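Local coordinates for protein deseasin MCP-01 (Pseudoalteromonas sp., PDB 3VV3) that degrades collagen as a bacterial serine protease of the subtilisin family, probably through a Ser-His-Asp catalytic triad, at residues Pro7-Asp10 and Asp11-Gly14; Gly148-Lys151 and Cys152-Met156; Phe178-Ala181 and Leu182-Ala185. One frame throughout, in Å; residues are numbered along the deposited sequence.

Interaction 1. Residues Pro7-Asp10 and Asp11-Gly14; sequences PRFD and DLWG
D11 OD2 is gripped by two nitrogens of the R8 guanidinium. The stronger bond comes from R8 NE, 2.9 Å from D11 OD2 and nearly straight at 165°. R8 NH2 adds a weak bond to D11 OD2 at 3.3 Å. Together they form a salt bridge. The oxygen sits at the guanidinium edge, in its plane, and NE meets it almost along its C-O bond. The carboxylate stands nearly upright to the guanidinium, with the two planes 88° apart. The R8 chain is bent at chi2 and chi3, which folds the guanidinium back over the turn to D11. The other oxygen, D11 OD1, accepts from a water at 3.1 Å, and that water also reaches D10 O weakly.

The backbone here makes a short 3-10 turn in the N-terminal loop that precedes helix 31-34. D11 N donates to R8 O at 3.0 Å, and L12 N donates to F9 O, also at 3.0 Å. L12 then centres an inverse gamma turn, closed by a weak bond from W13 N to D11 O at 3.1 Å. F9 CD1 and L12 CD1 meet at 4.2 Å, obliquely to the ring. L255 of strand 254-258 packs against R8, D11 and L12, while F9 lies on V124. D10 OD1 is hydrogen-bonded to S2 OG, and W13 NE1 bonds to S252 O.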
loop_
_atom_site.group_PDB
_atom_site.type_symbol
_atom_site.label_atom_id
_atom_site.label_comp_id
_atom_site.label_asym_id
_atom_site.label_seq_id
_atom_site.Cartn_x
_atom_site.Cartn_y
_atom_site.Cartn_z
ATOM N N PRO A 7 13.408 -6.153 21.235
ATOM C CA PRO A 7 14.607 -5.505 20.682
ATOM C C PRO A 7 14.312 -4.345 19.739
ATOM O O PRO A 7 15.144 -3.452 19.624
ATOM C CB PRO A 7 15.305 -6.633 19.919
ATOM C CG PRO A 7 14.778 -7.883 20.489
ATOM C CD PRO A 7 13.371 -7.593 20.937
ATOM N N ARG A 8 13.158 -4.356 19.077
ATOM C CA ARG A 8 12.820 -3.301 18.124
ATOM C C ARG A 8 11.939 -2.223 18.742
ATOM O O ARG A 8 11.412 -1.359 18.031
ATOM C CB ARG A 8 12.118 -3.888 16.886
ATOM C CG ARG A 8 12.935 -4.916 16.099
ATOM C CD ARG A 8 14.196 -4.318 15.486
ATOM N NE ARG A 8 13.937 -3.264 14.501
ATOM C CZ ARG A 8 13.709 -3.477 13.206
ATOM N NH1 ARG A 8 13.697 -4.711 12.721
ATOM N NH2 ARG A 8 13.494 -2.449 12.392
ATOM N N PHE A 9 11.793 -2.246 20.062
ATOM C CA PHE A 9 10.900 -1.297 20.715
ATOM C C PHE A 9 11.144 0.156 20.343
ATOM O O PHE A 9 10.199 0.909 20.157
ATOM C CB PHE A 9 10.922 -1.399 22.243
ATOM C CG PHE A 9 9.926 -0.483 22.892
ATOM C CD1 PHE A 9 8.583 -0.823 22.922
ATOM C CD2 PHE A 9 10.313 0.740 23.413
ATOM C CE1 PHE A 9 7.649 0.024 23.486
ATOM C CE2 PHE A 9 9.383 1.594 23.981
ATOM C CZ PHE A 9 8.041 1.230 24.016
ATOM N N ASP A 10 12.409 0.559 20.269
ATOM C CA ASP A 10 12.736 1.967 20.052
ATOM C C ASP A 10 12.310 2.499 18.677
ATOM O O ASP A 10 12.261 3.713 18.468
ATOM C CB ASP A 10 14.233 2.221 20.282
ATOM C CG ASP A 10 14.625 2.134 21.750
ATOM O OD1 ASP A 10 13.725 2.127 22.619
ATOM O OD2 ASP A 10 15.844 2.084 22.032
ATOM N N ASP A 11 12.012 1.596 17.746
ATOM C CA ASP A 11 11.546 1.992 16.417
ATOM C C ASP A 11 10.047 2.292 16.414
ATOM O O ASP A 11 9.516 2.836 15.442
ATOM C CB ASP A 11 11.859 0.899 15.390
ATOM C CG ASP A 11 13.343 0.748 15.139
ATOM O OD1 ASP A 11 14.038 1.777 15.117
ATOM O OD2 ASP A 11 13.812 -0.393 14.971
ATOM N N LEU A 12 9.373 1.926 17.503
ATOM C CA LEU A 12 7.924 2.099 17.620
ATOM C C LEU A 12 7.545 3.480 18.157
ATOM O O LEU A 12 7.067 3.618 19.284
ATOM C CB LEU A 12 7.334 0.993 18.512
ATOM C CG LEU A 12 7.624 -0.418 17.993
ATOM C CD1 LEU A 12 7.141 -1.485 18.985
ATOM C CD2 LEU A 12 7.008 -0.645 16.597
ATOM N N TRP A 13 7.739 4.512 17.343
ATOM C CA TRP A 13 7.508 5.870 17.819
ATOM C C TRP A 13 6.039 6.091 18.215
ATOM O O TRP A 13 5.735 6.855 19.132
ATOM C CB TRP A 13 7.947 6.888 16.756
ATOM C CG TRP A 13 7.056 6.885 15.548
ATOM C CD1 TRP A 13 7.251 6.214 14.374
ATOM C CD2 TRP A 13 5.817 7.579 15.416
ATOM N NE1 TRP A 13 6.206 6.458 13.513
ATOM C CE2 TRP A 13 5.313 7.297 14.130
ATOM C CE3 TRP A 13 5.087 8.422 16.259
ATOM C CZ2 TRP A 13 4.104 7.821 13.671
ATOM C CZ3 TRP A 13 3.893 8.944 15.804
ATOM C CH2 TRP A 13 3.410 8.639 14.519
ATOM N N GLY A 14 5.125 5.407 17.532
ATOM C CA GLY A 14 3.709 5.565 17.817
ATOM C C GLY A 14 3.349 5.182 19.241
ATOM O O GLY A 14 2.418 5.733 19.827
HETATM O O HOH W 1 15.166 4.262 16.635
#

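Interaction 2. Residues Gly148-Lys151 and Cys152-Met156; sequences GAIK and CIDYM
The D154 carboxylate lies alongside I150, one helical turn earlier, and its neighbours here are an apolar branch and a carbonyl. D154 OD2 comes within 3.7 Å of I150 CG2, and D154 CG is 3.3 Å from I150 O. The two side chains run side by side and point the same way. I150 CG2 is anti to the backbone N, and this sets that methyl beside the carboxylate. The backbone bond beneath is almost straight: D154 N donates to I150 O at 2.9 Å and 174°. The other flat group, the Y155 ring, leads away from this turn. It meets the ring of Y83 at about 90°, and its OH bonds to D86, a ligand of a calcium ion.

All of this belongs to helix 146-161, one of the helices that flank the parallel sheet of the subtilisin fold. Its repeating bonds include I153 N to A149 O at 3.0 Å and Y155 N to K151 O at 2.9 Å. C152 SG passes 3.6 Å from G148 O and is tied to C135 of strand 131-136 by a disulfide. I153 CG1 rests 3.3 Å from A149 O. K151 NZ makes a salt bridge with D95 and a hydrogen bond to A92 O.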
loop_
_atom_site.group_PDB
_atom_site.type_symbol
_atom_site.label_atom_id
_atom_site.label_comp_id
_atom_site.label_asym_id
_atom_site.label_seq_id
_atom_site.Cartn_x
_atom_site.Cartn_y
_atom_site.Cartn_z
ATOM N N GLY A 148 -17.036 -11.025 0.267
ATOM C CA GLY A 148 -16.051 -11.616 1.160
ATOM C C GLY A 148 -15.950 -10.886 2.492
ATOM O O GLY A 148 -15.907 -11.506 3.555
ATOM N N ALA A 149 -15.902 -9.558 2.443
ATOM C CA ALA A 149 -15.820 -8.767 3.664
ATOM C C ALA A 149 -17.052 -9.029 4.519
ATOM O O ALA A 149 -16.960 -9.117 5.731
ATOM C CB ALA A 149 -15.712 -7.290 3.333
ATOM N N ILE A 150 -18.208 -9.158 3.878
ATOM C CA ILE A 150 -19.439 -9.463 4.620
ATOM C C ILE A 150 -19.388 -10.854 5.269
ATOM O O ILE A 150 -19.808 -11.031 6.418
ATOM C CB ILE A 150 -20.692 -9.296 3.723
ATOM C CG1 ILE A 150 -20.924 -7.812 3.424
ATOM C CG2 ILE A 150 -21.917 -9.878 4.396
ATOM C CD1 ILE A 150 -21.929 -7.564 2.295
ATOM N N LYS A 151 -18.860 -11.840 4.551
ATOM C CA LYS A 151 -18.682 -13.162 5.140
ATOM C C LYS A 151 -17.825 -13.069 6.399
ATOM O O LYS A 151 -18.098 -13.740 7.392
ATOM C CB LYS A 151 -18.061 -14.148 4.145
ATOM C CG LYS A 151 -19.001 -14.561 3.028
ATOM C CD LYS A 151 -18.294 -15.422 1.974
ATOM C CE LYS A 151 -18.014 -16.829 2.467
ATOM N NZ LYS A 151 -17.401 -17.656 1.371
ATOM N N CYS A 152 -16.790 -12.235 6.355
ATOM C CA CYS A 152 -15.923 -12.029 7.516
ATOM C C CYS A 152 -16.667 -11.402 8.684
ATOM O O CYS A 152 -16.562 -11.868 9.818
ATOM C CB CYS A 152 -14.718 -11.157 7.146
ATOM S SG CYS A 152 -13.469 -12.055 6.190
ATOM N N ILE A 153 -17.404 -10.334 8.411
ATOM C CA ILE A 153 -18.156 -9.669 9.473
ATOM C C ILE A 153 -19.180 -10.619 10.096
ATOM O O ILE A 153 -19.256 -10.740 11.316
ATOM C CB ILE A 153 -18.822 -8.369 8.975
ATOM C CG1 ILE A 153 -17.747 -7.399 8.477
ATOM C CG2 ILE A 153 -19.667 -7.737 10.090
ATOM C CD1 ILE A 153 -18.272 -6.268 7.610
ATOM N N ASP A 154 -19.934 -11.317 9.254
ATOM C CA ASP A 154 -20.897 -12.301 9.744
ATOM C C ASP A 154 -20.215 -13.371 10.606
ATOM O O ASP A 154 -20.760 -13.796 11.631
ATOM C CB ASP A 154 -21.623 -12.975 8.575
ATOM C CG ASP A 154 -22.589 -12.040 7.852
ATOM O OD1 ASP A 154 -22.810 -10.896 8.307
ATOM O OD2 ASP A 154 -23.137 -12.470 6.812
ATOM N N TYR A 155 -19.036 -13.820 10.183
ATOM C CA TYR A 155 -18.302 -14.845 10.936
ATOM C C TYR A 155 -17.943 -14.343 12.325
ATOM O O TYR A 155 -18.144 -15.039 13.325
ATOM C CB TYR A 155 -17.024 -15.249 10.190
ATOM C CG TYR A 155 -16.069 -16.141 10.963
ATOM C CD1 TYR A 155 -16.308 -17.508 11.087
ATOM C CD2 TYR A 155 -14.897 -15.628 11.521
ATOM C CE1 TYR A 155 -15.430 -18.336 11.782
ATOM C CE2 TYR A 155 -14.006 -16.457 12.216
ATOM C CZ TYR A 155 -14.283 -17.806 12.336
ATOM O OH TYR A 155 -13.411 -18.633 13.007
ATOM N N MET A 156 -17.411 -13.128 12.380
ATOM C CA MET A 156 -17.014 -12.523 13.647
ATOM C C MET A 156 -18.222 -12.304 14.554
ATOM O O MET A 156 -18.153 -12.535 15.768
ATOM C CB MET A 156 -16.288 -11.189 13.390
ATOM C CG MET A 156 -14.999 -11.332 12.571
ATOM S SD MET A 156 -13.655 -12.087 13.520
ATOM C CE MET A 156 -12.346 -12.058 12.294
#

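Interaction 3. Residues Phe178-Ala181 and Leu182-Ala185; sequences FSQA and LADA
S179 OG accepts a hydrogen bond from L182 N at 3.0 Å, fairly straight at 162°. This makes S179 the N-cap of helix 180-191, and hydrogen bonds carry most of the contact. OG lies anti to the backbone N (chi1 161°), which turns it toward the amide of L182. S179 also gives its carbonyl: A183 N donates to S179 O at 2.9 Å. Without the hydroxyl, as with an alanine here, L182 N would probably lose its capping partner at the helix start.

The side chains of Q180 and D184 join one turn apart. Q180 NE2 donates to D184 OD1 at 2.9 Å. The nitrogen comes from above the carboxylate plane, while the oxygen lies near the amide plane. A bend at chi2 (61°) brings the Q180 amide over to D184. Between the same two residues, D184 N donates to Q180 O at 2.9 Å.

Apolar contacts are fewer. F178 CZ touches A183 CB at 4.0 Å, obliquely to the ring. S179 CB lies 3.8 Å from L182 CB. The F178 ring also meets that of Y217, whose OH accepts a hydrogen bond from S179 N.

The helix is the crossover of a beta-alpha-beta unit, between strands 166-171 and 195-199. Its L182 and A181 sides pack on I150 of helix 146-161, and A185 touches D154 there.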
loop_
_atom_site.group_PDB
_atom_site.type_symbol
_atom_site.label_atom_id
_atom_site.label_comp_id
_atom_site.label_asym_id
_atom_site.label_seq_id
_atom_site.Cartn_x
_atom_site.Cartn_y
_atom_site.Cartn_z
ATOM N N PHE A 178 -21.304 2.791 -1.661
ATOM C CA PHE A 178 -22.231 2.313 -0.650
ATOM C C PHE A 178 -22.838 0.955 -1.000
ATOM O O PHE A 178 -23.337 0.749 -2.112
ATOM C CB PHE A 178 -23.344 3.340 -0.453
ATOM C CG PHE A 178 -24.304 2.981 0.632
ATOM C CD1 PHE A 178 -25.379 2.144 0.374
ATOM C CD2 PHE A 178 -24.134 3.478 1.919
ATOM C CE1 PHE A 178 -26.264 1.803 1.374
ATOM C CE2 PHE A 178 -25.022 3.140 2.928
ATOM C CZ PHE A 178 -26.088 2.299 2.651
ATOM N N SER A 179 -22.791 0.031 -0.041
ATOM C CA SER A 179 -23.459 -1.262 -0.156
ATOM C C SER A 179 -24.438 -1.431 0.994
ATOM O O SER A 179 -24.052 -1.363 2.157
ATOM C CB SER A 179 -22.438 -2.405 -0.120
ATOM O OG SER A 179 -23.070 -3.635 0.206
ATOM N N GLN A 180 -25.706 -1.665 0.673
ATOM C CA GLN A 180 -26.698 -1.900 1.708
ATOM C C GLN A 180 -26.406 -3.198 2.452
ATOM O O GLN A 180 -26.659 -3.304 3.656
ATOM C CB GLN A 180 -28.111 -1.946 1.116
ATOM C CG GLN A 180 -29.192 -1.923 2.184
ATOM C CD GLN A 180 -29.133 -0.662 3.027
ATOM O OE1 GLN A 180 -29.292 0.448 2.518
ATOM N NE2 GLN A 180 -28.917 -0.828 4.328
ATOM N N ALA A 181 -25.906 -4.199 1.729
ATOM C CA ALA A 181 -25.566 -5.477 2.343
ATOM C C ALA A 181 -24.459 -5.293 3.375
ATOM O O ALA A 181 -24.504 -5.886 4.454
ATOM C CB ALA A 181 -25.149 -6.502 1.285
ATOM N N LEU A 182 -23.462 -4.474 3.046
ATOM C CA LEU A 182 -22.373 -4.222 3.996
ATOM C C LEU A 182 -22.866 -3.379 5.178
ATOM O O LEU A 182 -22.547 -3.668 6.340
ATOM C CB LEU A 182 -21.174 -3.565 3.297
ATOM C CG LEU A 182 -19.948 -3.261 4.170
ATOM C CD1 LEU A 182 -19.588 -4.483 5.007
ATOM C CD2 LEU A 182 -18.767 -2.847 3.285
ATOM N N ALA A 183 -23.645 -2.340 4.889
ATOM C CA ALA A 183 -24.257 -1.546 5.955
ATOM C C ALA A 183 -25.024 -2.456 6.925
ATOM O O ALA A 183 -24.949 -2.295 8.147
ATOM C CB ALA A 183 -25.185 -0.499 5.368
ATOM N N ASP A 184 -25.773 -3.401 6.365
ATOM C CA ASP A 184 -26.598 -4.299 7.168
ATOM C C ASP A 184 -25.748 -5.243 8.018
ATOM O O ASP A 184 -26.109 -5.560 9.151
ATOM C CB ASP A 184 -27.528 -5.120 6.274
ATOM C CG ASP A 184 -28.679 -4.306 5.700
ATOM O OD1 ASP A 184 -28.851 -3.126 6.074
ATOM O OD2 ASP A 184 -29.418 -4.861 4.861
ATOM N N ALA A 185 -24.629 -5.704 7.461
ATOM C CA ALA A 185 -23.730 -6.572 8.206
ATOM C C ALA A 185 -23.152 -5.796 9.387
ATOM O O ALA A 185 -23.007 -6.329 10.497
ATOM C CB ALA A 185 -22.620 -7.088 7.305
#

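The three interactions follow one another along the chain. Interaction 1 lies in the N-terminal loop, on the opposite side of the chain's centre from the other two. Its centre is 33 Å from that of interaction 2 and 38 Å from that of interaction 3, and it touches neither. Interactions 2 and 3 have centres 12 Å apart and touch directly, with I153 CD1 3.4 Å from L182 CD1. Helices 146-161 and 180-191 thus form one packed layer beside the parallel sheet, within the subtilase region, with strand 166-171 between them in sequence. Two neighbouring crossover helices are joined there, while the N-terminal turn belongs to a separate, distant part of the domain.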